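Local coordinates for protein xylooligosaccharide oxidase (Myceliophthora thermophila, PDB 5L6G) that oxidises the C1 hydroxyl of xylooligosaccharides and other sugars to lactones, using bicovalently bound FAD and passing the electrons to molecular oxygen, which becomes hydrogen peroxide, at residues H163-G168 and D181-A186; V196-S199 and D205-W208; G397-R402 and G446-Y451. All coordinates share one frame; numbering follows the deposited sequence.

Interaction 1: H163-G168 and D181-A186. With FAD (flavin-adenine dinucleotide), chain D; XYP (beta-D-xylopyranose), chain J.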
# COMPACT_ATOMS: atom_id res chain seq x y z
N HIS A 163 3.83 3.37 -2.03
CA HIS A 163 2.42 3.38 -1.77
C HIS A 163 1.61 3.63 -3.03
O HIS A 163 0.73 2.82 -3.36
CB HIS A 163 2.13 4.41 -0.69
CG HIS A 163 0.71 4.43 -0.23
ND1 HIS A 163 0.19 3.49 0.63
CD2 HIS A 163 -0.27 5.32 -0.47
CE1 HIS A 163 -1.07 3.80 0.88
NE2 HIS A 163 -1.37 4.92 0.24
N SER A 164 1.88 4.73 -3.73
CA SER A 164 1.02 5.16 -4.85
C SER A 164 1.24 4.31 -6.10
O SER A 164 0.37 4.23 -6.94
CB SER A 164 1.23 6.64 -5.20
OG SER A 164 2.52 6.88 -5.76
N LEU A 165 2.38 3.66 -6.19
CA LEU A 165 2.69 2.90 -7.39
C LEU A 165 2.10 1.50 -7.37
O LEU A 165 2.10 0.83 -8.40
CB LEU A 165 4.21 2.84 -7.64
CG LEU A 165 4.86 4.18 -8.02
CD1 LEU A 165 6.36 4.02 -8.07
CD2 LEU A 165 4.30 4.75 -9.32
N HIS A 166 1.60 1.06 -6.23
CA HIS A 166 0.97 -0.24 -6.17
C HIS A 166 -0.45 -0.24 -5.67
O HIS A 166 -0.99 -1.32 -5.40
CB HIS A 166 1.79 -1.15 -5.30
CG HIS A 166 3.22 -1.20 -5.70
ND1 HIS A 166 4.16 -0.32 -5.22
CD2 HIS A 166 3.87 -2.00 -6.57
CE1 HIS A 166 5.33 -0.58 -5.77
NE2 HIS A 166 5.19 -1.61 -6.58
N GLY A 167 -1.04 0.94 -5.52
CA GLY A 167 -2.44 1.03 -5.11
C GLY A 167 -2.58 2.16 -4.09
O GLY A 167 -2.44 3.33 -4.46
N GLY A 168 -2.81 1.79 -2.83
CA GLY A 168 -2.84 2.73 -1.73
C GLY A 168 -4.26 3.02 -1.30
O GLY A 168 -4.93 3.88 -1.86
N ASP A 181 -4.79 6.32 -8.18
CA ASP A 181 -5.80 7.00 -9.01
C ASP A 181 -5.66 8.50 -9.08
O ASP A 181 -6.32 9.16 -9.89
CB ASP A 181 -7.19 6.63 -8.50
CG ASP A 181 -7.47 5.15 -8.63
OD1 ASP A 181 -7.03 4.59 -9.66
OD2 ASP A 181 -8.10 4.56 -7.73
N TRP A 182 -4.83 9.06 -8.21
CA TRP A 182 -4.64 10.51 -8.20
C TRP A 182 -3.37 10.93 -8.92
O TRP A 182 -3.12 12.12 -9.12
CB TRP A 182 -4.72 11.01 -6.76
CG TRP A 182 -6.08 10.81 -6.33
CD1 TRP A 182 -6.60 9.69 -5.80
CD2 TRP A 182 -7.16 11.72 -6.52
NE1 TRP A 182 -7.95 9.83 -5.63
CE2 TRP A 182 -8.32 11.08 -6.05
CE3 TRP A 182 -7.26 13.02 -7.04
CZ2 TRP A 182 -9.56 11.70 -6.05
CZ3 TRP A 182 -8.49 13.63 -7.04
CH2 TRP A 182 -9.62 12.97 -6.56
N ILE A 183 -2.59 9.95 -9.38
CA ILE A 183 -1.42 10.26 -10.18
C ILE A 183 -1.89 10.76 -11.55
O ILE A 183 -2.66 10.08 -12.24
CB ILE A 183 -0.49 9.05 -10.37
CG1 ILE A 183 0.01 8.56 -9.01
CG2 ILE A 183 0.66 9.45 -11.28
CD1 ILE A 183 0.79 7.26 -9.08
N THR A 184 -1.44 11.95 -11.94
CA THR A 184 -1.73 12.46 -13.28
C THR A 184 -0.51 12.36 -14.20
O THR A 184 -0.66 12.26 -15.42
CB THR A 184 -2.28 13.90 -13.25
OG1 THR A 184 -2.71 14.27 -14.56
CG2 THR A 184 -1.25 14.88 -12.79
N SER A 185 0.69 12.40 -13.64
CA SER A 185 1.90 12.15 -14.41
C SER A 185 3.07 11.82 -13.49
O SER A 185 3.02 12.06 -12.29
CB SER A 185 2.25 13.35 -15.31
OG SER A 185 2.71 14.45 -14.55
N ALA A 186 4.11 11.25 -14.07
CA ALA A 186 5.31 10.89 -13.32
C ALA A 186 6.51 11.06 -14.23
O ALA A 186 6.44 10.71 -15.41
CB ALA A 186 5.23 9.46 -12.85
PA FAD D . 9.47 1.25 0.13
O1A FAD D . 10.41 2.44 0.09
O2A FAD D . 9.90 0.08 0.95
O5B FAD D . 9.05 0.85 -1.33
C5B FAD D . 8.13 -0.21 -1.63
C4B FAD D . 8.34 -0.67 -3.05
O4B FAD D . 8.11 0.42 -3.94
C3B FAD D . 9.76 -1.15 -3.32
O3B FAD D . 9.74 -2.15 -4.31
C2B FAD D . 10.44 0.08 -3.87
O2B FAD D . 11.60 -0.21 -4.63
C1B FAD D . 9.31 0.70 -4.67
N9A FAD D . 9.51 2.14 -4.80
C8A FAD D . 9.66 3.05 -3.83
N7A FAD D . 9.84 4.28 -4.36
C5A FAD D . 9.78 4.13 -5.68
C6A FAD D . 9.92 5.02 -6.83
N6A FAD D . 10.12 6.33 -6.56
N1A FAD D . 9.84 4.48 -8.06
C2A FAD D . 9.62 3.18 -8.28
N3A FAD D . 9.48 2.28 -7.25
C4A FAD D . 9.56 2.73 -5.97
N1 FAD D . -0.93 0.45 2.53
C2 FAD D . -2.21 0.77 2.18
O2 FAD D . -2.62 0.48 1.02
N3 FAD D . -3.02 1.43 3.05
C4 FAD D . -2.62 1.81 4.28
O4 FAD D . -3.36 2.42 5.10
C4X FAD D . -1.25 1.48 4.74
N5 FAD D . -0.76 1.82 5.97
C5X FAD D . 0.54 1.53 6.36
C6 FAD D . 1.04 1.90 7.62
C7 FAD D . 2.36 1.57 7.97
C7M FAD D . 2.86 1.97 9.34
C8 FAD D . 3.27 0.86 7.00
C8M FAD D . 4.72 0.55 7.34
C9 FAD D . 2.75 0.51 5.76
C9A FAD D . 1.42 0.80 5.41
N10 FAD D . 0.87 0.43 4.15
C10 FAD D . -0.43 0.75 3.76
C1' FAD D . 1.65 -0.29 3.15
C2' FAD D . 2.34 0.63 2.19
O2' FAD D . 1.36 1.07 1.25
C3' FAD D . 3.37 -0.22 1.46
O3' FAD D . 4.29 -0.82 2.38
C4' FAD D . 4.12 0.68 0.48
O4' FAD D . 4.53 -0.11 -0.65
C5' FAD D . 5.29 1.32 1.18
O5' FAD D . 5.77 2.42 0.40
P FAD D . 7.19 3.00 0.78
O1P FAD D . 7.64 4.00 -0.24
O2P FAD D . 7.19 3.44 2.21
O3P FAD D . 8.08 1.67 0.81
O1 XYP J . -13.48 9.59 -7.92
C1 XYP J . -12.46 9.41 -8.91
C2 XYP J . -11.91 10.77 -9.34
C3 XYP J . -10.69 10.62 -10.25
C4 XYP J . -9.70 9.61 -9.67
C5 XYP J . -10.41 8.31 -9.30
O2 XYP J . -12.95 11.49 -10.01
O3 XYP J . -10.03 11.89 -10.44
O4 XYP J . -8.67 9.36 -10.63
O5 XYP J . -11.43 8.59 -8.35

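Interaction 2: V196-S199 and D205-W208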
# COMPACT_ATOMS: atom_id res chain seq x y z
N VAL A 196 11.90 9.87 -18.80
CA VAL A 196 10.66 9.91 -19.54
C VAL A 196 9.63 10.47 -18.61
O VAL A 196 9.79 10.36 -17.40
CB VAL A 196 10.20 8.52 -20.03
CG1 VAL A 196 11.08 8.00 -21.17
CG2 VAL A 196 10.15 7.53 -18.90
N THR A 197 8.62 11.11 -19.17
CA THR A 197 7.46 11.51 -18.43
C THR A 197 6.35 10.60 -18.91
O THR A 197 6.16 10.43 -20.13
CB THR A 197 7.10 12.98 -18.65
OG1 THR A 197 8.15 13.81 -18.13
CG2 THR A 197 5.77 13.34 -17.98
N ALA A 198 5.62 10.04 -17.97
CA ALA A 198 4.50 9.15 -18.25
C ALA A 198 3.20 9.81 -17.82
O ALA A 198 3.12 10.40 -16.75
CB ALA A 198 4.70 7.82 -17.55
N SER A 199 2.21 9.73 -18.68
CA SER A 199 0.89 10.28 -18.42
C SER A 199 -0.09 9.58 -19.35
O SER A 199 0.28 8.67 -20.10
CB SER A 199 0.88 11.79 -18.68
OG SER A 199 0.92 12.06 -20.07
N ASP A 205 1.81 3.18 -22.21
CA ASP A 205 2.09 1.83 -21.68
C ASP A 205 2.79 1.90 -20.32
O ASP A 205 2.46 1.14 -19.42
CB ASP A 205 2.96 1.02 -22.63
CG ASP A 205 2.23 0.57 -23.87
OD1 ASP A 205 0.98 0.48 -23.86
OD2 ASP A 205 2.93 0.33 -24.88
N LEU A 206 3.77 2.78 -20.21
CA LEU A 206 4.51 2.96 -18.96
C LEU A 206 3.59 3.53 -17.90
O LEU A 206 3.62 3.10 -16.75
CB LEU A 206 5.72 3.88 -19.18
CG LEU A 206 6.45 4.35 -17.91
CD1 LEU A 206 6.90 3.16 -17.08
CD2 LEU A 206 7.64 5.21 -18.28
N PHE A 207 2.75 4.49 -18.28
CA PHE A 207 1.81 5.07 -17.34
C PHE A 207 0.89 3.98 -16.80
O PHE A 207 0.65 3.89 -15.60
CB PHE A 207 1.00 6.17 -18.01
CG PHE A 207 0.31 7.08 -17.04
CD1 PHE A 207 1.03 7.68 -16.02
CD2 PHE A 207 -1.03 7.33 -17.15
CE1 PHE A 207 0.42 8.53 -15.12
CE2 PHE A 207 -1.66 8.19 -16.25
CZ PHE A 207 -0.93 8.78 -15.24
N TRP A 208 0.41 3.13 -17.70
CA TRP A 208 -0.39 1.96 -17.31
C TRP A 208 0.41 1.06 -16.36
O TRP A 208 -0.07 0.74 -15.28
CB TRP A 208 -0.84 1.20 -18.57
CG TRP A 208 -1.69 -0.01 -18.29
CD1 TRP A 208 -3.04 -0.06 -18.18
CD2 TRP A 208 -1.22 -1.35 -18.07
NE1 TRP A 208 -3.45 -1.35 -17.92
CE2 TRP A 208 -2.34 -2.16 -17.84
CE3 TRP A 208 0.05 -1.94 -18.05
CZ2 TRP A 208 -2.24 -3.52 -17.59
CZ3 TRP A 208 0.15 -3.29 -17.82
CH2 TRP A 208 -0.99 -4.06 -17.58

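Interaction 3: G397-R402 and G446-Y451. With FAD (flavin-adenine dinucleotide), chain D; XYP (beta-D-xylopyranose), chain H.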
# COMPACT_ATOMS: atom_id res chain seq x y z
N GLY A 397 -5.25 0.96 -15.71
CA GLY A 397 -3.93 0.81 -15.09
C GLY A 397 -3.62 -0.63 -14.77
O GLY A 397 -4.52 -1.47 -14.78
N SER A 398 -2.37 -0.94 -14.48
CA SER A 398 -1.99 -2.32 -14.22
C SER A 398 -2.55 -2.85 -12.90
O SER A 398 -2.71 -4.05 -12.73
CB SER A 398 -0.48 -2.48 -14.22
OG SER A 398 0.08 -1.68 -13.21
N TYR A 399 -2.85 -1.95 -11.96
CA TYR A 399 -3.49 -2.37 -10.71
C TYR A 399 -4.72 -3.24 -11.05
O TYR A 399 -5.59 -2.82 -11.81
CB TYR A 399 -3.86 -1.16 -9.84
CG TYR A 399 -4.52 -1.58 -8.54
CD1 TYR A 399 -3.75 -1.84 -7.42
CD2 TYR A 399 -5.90 -1.71 -8.45
CE1 TYR A 399 -4.32 -2.25 -6.23
CE2 TYR A 399 -6.50 -2.13 -7.25
CZ TYR A 399 -5.70 -2.40 -6.15
OH TYR A 399 -6.21 -2.81 -4.95
N ALA A 400 -4.82 -4.44 -10.47
CA ALA A 400 -5.66 -5.50 -11.03
C ALA A 400 -7.09 -5.54 -10.53
O ALA A 400 -7.94 -6.20 -11.12
CB ALA A 400 -5.00 -6.86 -10.80
N PHE A 401 -7.35 -4.89 -9.41
CA PHE A 401 -8.54 -5.20 -8.64
C PHE A 401 -9.58 -4.09 -8.69
O PHE A 401 -9.77 -3.35 -7.73
CB PHE A 401 -8.12 -5.55 -7.22
CG PHE A 401 -7.03 -6.60 -7.18
CD1 PHE A 401 -7.27 -7.87 -7.67
CD2 PHE A 401 -5.79 -6.31 -6.69
CE1 PHE A 401 -6.28 -8.83 -7.66
CE2 PHE A 401 -4.79 -7.28 -6.67
CZ PHE A 401 -5.03 -8.53 -7.15
N ARG A 402 -10.26 -4.02 -9.83
CA ARG A 402 -11.20 -2.95 -10.13
C ARG A 402 -12.65 -3.34 -10.36
O ARG A 402 -13.48 -2.47 -10.62
CB ARG A 402 -10.71 -2.23 -11.39
CG ARG A 402 -9.35 -1.63 -11.22
CD ARG A 402 -9.33 -0.57 -10.12
NE ARG A 402 -8.12 0.24 -10.22
CZ ARG A 402 -7.84 1.34 -9.51
NH1 ARG A 402 -8.70 1.85 -8.62
NH2 ARG A 402 -6.69 1.97 -9.72
N GLY A 446 -7.04 -12.47 -5.18
CA GLY A 446 -5.69 -12.06 -5.48
C GLY A 446 -5.02 -11.59 -4.21
O GLY A 446 -5.56 -11.77 -3.12
N MET A 447 -3.86 -10.97 -4.35
CA MET A 447 -3.14 -10.43 -3.21
C MET A 447 -2.59 -9.06 -3.57
O MET A 447 -2.57 -8.68 -4.73
CB MET A 447 -2.03 -11.38 -2.78
CG MET A 447 -2.59 -12.59 -2.03
SD MET A 447 -1.38 -13.88 -1.68
CE MET A 447 -2.32 -14.94 -0.58
N TYR A 448 -2.13 -8.33 -2.56
CA TYR A 448 -1.90 -6.90 -2.67
C TYR A 448 -0.51 -6.60 -2.20
O TYR A 448 -0.21 -6.71 -1.02
CB TYR A 448 -2.92 -6.19 -1.79
CG TYR A 448 -2.82 -4.69 -1.66
CD1 TYR A 448 -2.73 -3.87 -2.77
CD2 TYR A 448 -2.90 -4.08 -0.43
CE1 TYR A 448 -2.68 -2.49 -2.64
CE2 TYR A 448 -2.87 -2.71 -0.28
CZ TYR A 448 -2.78 -1.91 -1.38
OH TYR A 448 -2.73 -0.54 -1.22
N ILE A 449 0.34 -6.22 -3.15
CA ILE A 449 1.77 -6.05 -2.90
C ILE A 449 2.13 -4.89 -1.95
O ILE A 449 3.23 -4.85 -1.42
CB ILE A 449 2.55 -5.97 -4.24
CG1 ILE A 449 4.04 -6.26 -4.03
CG2 ILE A 449 2.30 -4.64 -4.95
CD1 ILE A 449 4.84 -6.25 -5.31
N ASN A 450 1.21 -3.96 -1.69
CA ASN A 450 1.45 -3.00 -0.64
C ASN A 450 1.48 -3.65 0.74
O ASN A 450 1.94 -3.05 1.70
CB ASN A 450 0.49 -1.82 -0.72
CG ASN A 450 1.03 -0.71 -1.60
OD1 ASN A 450 2.22 -0.70 -1.91
ND2 ASN A 450 0.18 0.23 -1.99
N TYR A 451 1.00 -4.89 0.84
CA TYR A 451 1.26 -5.75 2.01
C TYR A 451 2.10 -6.97 1.54
O TYR A 451 1.66 -8.14 1.57
CB TYR A 451 -0.02 -6.19 2.67
CG TYR A 451 -0.95 -5.05 3.06
CD1 TYR A 451 -0.47 -3.92 3.69
CD2 TYR A 451 -2.29 -5.09 2.75
CE1 TYR A 451 -1.32 -2.88 4.05
CE2 TYR A 451 -3.14 -4.04 3.08
CZ TYR A 451 -2.64 -2.94 3.72
OH TYR A 451 -3.48 -1.89 4.06
PA FAD D . 9.47 1.25 0.13
O1A FAD D . 10.41 2.44 0.09
O2A FAD D . 9.90 0.08 0.95
O5B FAD D . 9.05 0.85 -1.33
C5B FAD D . 8.13 -0.21 -1.63
C4B FAD D . 8.34 -0.67 -3.05
O4B FAD D . 8.11 0.42 -3.94
C3B FAD D . 9.76 -1.15 -3.32
O3B FAD D . 9.74 -2.15 -4.31
C2B FAD D . 10.44 0.08 -3.87
O2B FAD D . 11.60 -0.21 -4.63
C1B FAD D . 9.31 0.70 -4.67
N9A FAD D . 9.51 2.14 -4.80
C8A FAD D . 9.66 3.05 -3.83
N7A FAD D . 9.84 4.28 -4.36
C5A FAD D . 9.78 4.13 -5.68
C6A FAD D . 9.92 5.02 -6.83
N6A FAD D . 10.12 6.33 -6.56
N1A FAD D . 9.84 4.48 -8.06
C2A FAD D . 9.62 3.18 -8.28
N3A FAD D . 9.48 2.28 -7.25
C4A FAD D . 9.56 2.73 -5.97
N1 FAD D . -0.93 0.45 2.53
C2 FAD D . -2.21 0.77 2.18
O2 FAD D . -2.62 0.48 1.02
N3 FAD D . -3.02 1.43 3.05
C4 FAD D . -2.62 1.81 4.28
O4 FAD D . -3.36 2.42 5.10
C4X FAD D . -1.25 1.48 4.74
N5 FAD D . -0.76 1.82 5.97
C5X FAD D . 0.54 1.53 6.36
C6 FAD D . 1.04 1.90 7.62
C7 FAD D . 2.36 1.57 7.97
C7M FAD D . 2.86 1.97 9.34
C8 FAD D . 3.27 0.86 7.00
C8M FAD D . 4.72 0.55 7.34
C9 FAD D . 2.75 0.51 5.76
C9A FAD D . 1.42 0.80 5.41
N10 FAD D . 0.87 0.43 4.15
C10 FAD D . -0.43 0.75 3.76
C1' FAD D . 1.65 -0.29 3.15
C2' FAD D . 2.34 0.63 2.19
O2' FAD D . 1.36 1.07 1.25
C3' FAD D . 3.37 -0.22 1.46
O3' FAD D . 4.29 -0.82 2.38
C4' FAD D . 4.12 0.68 0.48
O4' FAD D . 4.53 -0.11 -0.65
C5' FAD D . 5.29 1.32 1.18
O5' FAD D . 5.77 2.42 0.40
P FAD D . 7.19 3.00 0.78
O1P FAD D . 7.64 4.00 -0.24
O2P FAD D . 7.19 3.44 2.21
O3P FAD D . 8.08 1.67 0.81
O1 XYP H . -3.93 -1.02 6.35
C1 XYP H . -3.03 -0.41 7.27
C2 XYP H . -3.82 0.14 8.45
C3 XYP H . -2.90 0.62 9.56
C4 XYP H . -1.91 -0.48 9.94
C5 XYP H . -1.18 -1.00 8.70
O2 XYP H . -4.61 1.23 7.97
O3 XYP H . -3.66 1.10 10.69
O4 XYP H . -0.92 0.04 10.83
O5 XYP H . -2.08 -1.40 7.67

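Interaction 1: H163-G168 and D181-A186
The end of I183 meets the last turn of helix 160-165 at S164. CD1, the outermost carbon of the isoleucine, lies 3.7 Å from S164 O and nearly as close to S164 OG, a hydroxyl engaged with V160 O one turn back. The one apolar pair across the contact, L165 CD2 to I183 CD1, is looser at 4.3 Å, while the other leucine methyl, L165 CD1, rests 3.4 Å from FAD C2A on the adenine.

The H163 side chain faces the flavin. Its CB and CG pass the ribityl hydroxyl FAD O2', and ND1 makes a hydrogen bond of 2.8 Å with that O2', running close to the plane of the imidazole. The torsion that places CG opposite the backbone N (chi1 -175°) carries the ring towards the isoalloxazine, where CE1 lies 3.5 Å from FAD C2. At the tip NE2 bonds to G153 N, and G168 CA covers one ring face; a side chain at G168 would collide with NE2.

Just before I183, D181 O accepts a very short hydrogen bond (2.5 Å) from O4 of the chain J xylose, not the sugar at the flavin; this xylose lies over one face of the W182 ring. The D181 carboxylate is paired with R402.

The chemistry is therefore divided: thin van der Waals packing, a methyl laid against a carbonyl, a hydroxyl and a second methyl, joins helix to strand, whereas the polar bonds run to FAD, to the second sugar and to other parts of the chain; two, one at each imidazole nitrogen, fix the rotation of H163.

Interaction 2: V196-S199 and D205-W208
F207 gives the most surface to this contact, its ring lying flat against the backbone of A198 and S199. S199 CA sits over the middle of the ring in a CH-pi contact, 3.5 Å from the centroid and 11° off the ring normal, and S199 C comes to 3.3 Å from F207 CD2 over the same face. At the base of the side chain F207 CB touches S199 O, and on the ring CD1 meets A198 O at 3.5 Å. A chi1 near 180° (-163°) swings the phenyl group across to the strand; S199 contributes main chain to the contact, since its CB points away and its OG bonds to T201 N.

A198 is the second element. Its methyl group enters between two consecutive helix residues, with CB 3.9 Å from L206 CG and 4.0 Å from F207 CD1. The small side chain is consistent with the close approach here, the CA atoms of A198 and F207 being 5.0 Å apart.

L206, the third, extends the apolar strip to V196. The two side chains cross at a slant, and V196 CG2 against L206 CD2, at 3.5 Å, is tighter than an ordinary methyl contact.

Strand 195-199 pairs antiparallel with strand 183-189 through backbone bonds of V196 with V188 and A198 with A186. Helix 204-213, following after a short connection, folds back on this pair: F207 also touches I183 of the neighbouring strand, whereas L206 reaches L480, leaving the helix between the sheet and helix 470-480.

Interaction 3: G397-R402 and G446-Y451
Unusually, F401 packs on bare main chain: its CE1 rests 3.9 Å from G446 CA, and its CE2 approaches M447 O to 3.3 Å. A CB on G446 would come within 2.5 Å of F401 CE1, a clash, so the absent side chain makes room for the phenyl group. A400 CB covers one face of that ring.

Beside it, Y399 and Y448 meet through their CE1 atoms, 4.0 Å apart, with Y448 CE1 near the plane of the Y399 ring. The phenol of Y399 is bonded to Y382 OH. Y448, extended about its first torsion (chi1 176°), stretches to the flavin, where OH donates a very short hydrogen bond (2.5 Å) to FAD O2 and receives N450 ND2 at 3.1 Å, almost in the amide plane, as well as G168 N. A phenylalanine in place of Y448 would probably leave FAD O2, N450 ND2 and G168 N without the hydroxyl they share.

N450 OD1 takes a bond from FAD O4' (2.7 Å), and the substrate-binding Y451 shares a very short hydrogen bond (2.5 Å) between its OH and O1 of the chain H xylose. The turn 448-451, closed by Y451 N to Y448 O, thus lines the flavin and sugar site of this berberine-bridge-like oxidase.

From the N terminus the three contacts close in series, none nested in or crossing another. Interaction 1 closes the loop between helix 160-165 and strand 183-189. The chain then turns back into strand 195-199, whose A198 N bonds to A186 O and so carries interaction 1 directly into interaction 2, a short closure that sets helix 204-213 on the sheet. Interaction 3 brings together two distant loops, one before strand 409-417 and one before helix 458-466. It is tied to interaction 2 by a backbone hydrogen bond from S398 N to W208 O, and to interaction 1 by the D181-R402 salt bridge. Interactions 1 and 3 both touch FAD, joining the flavin-binding and C-terminal parts of the chain.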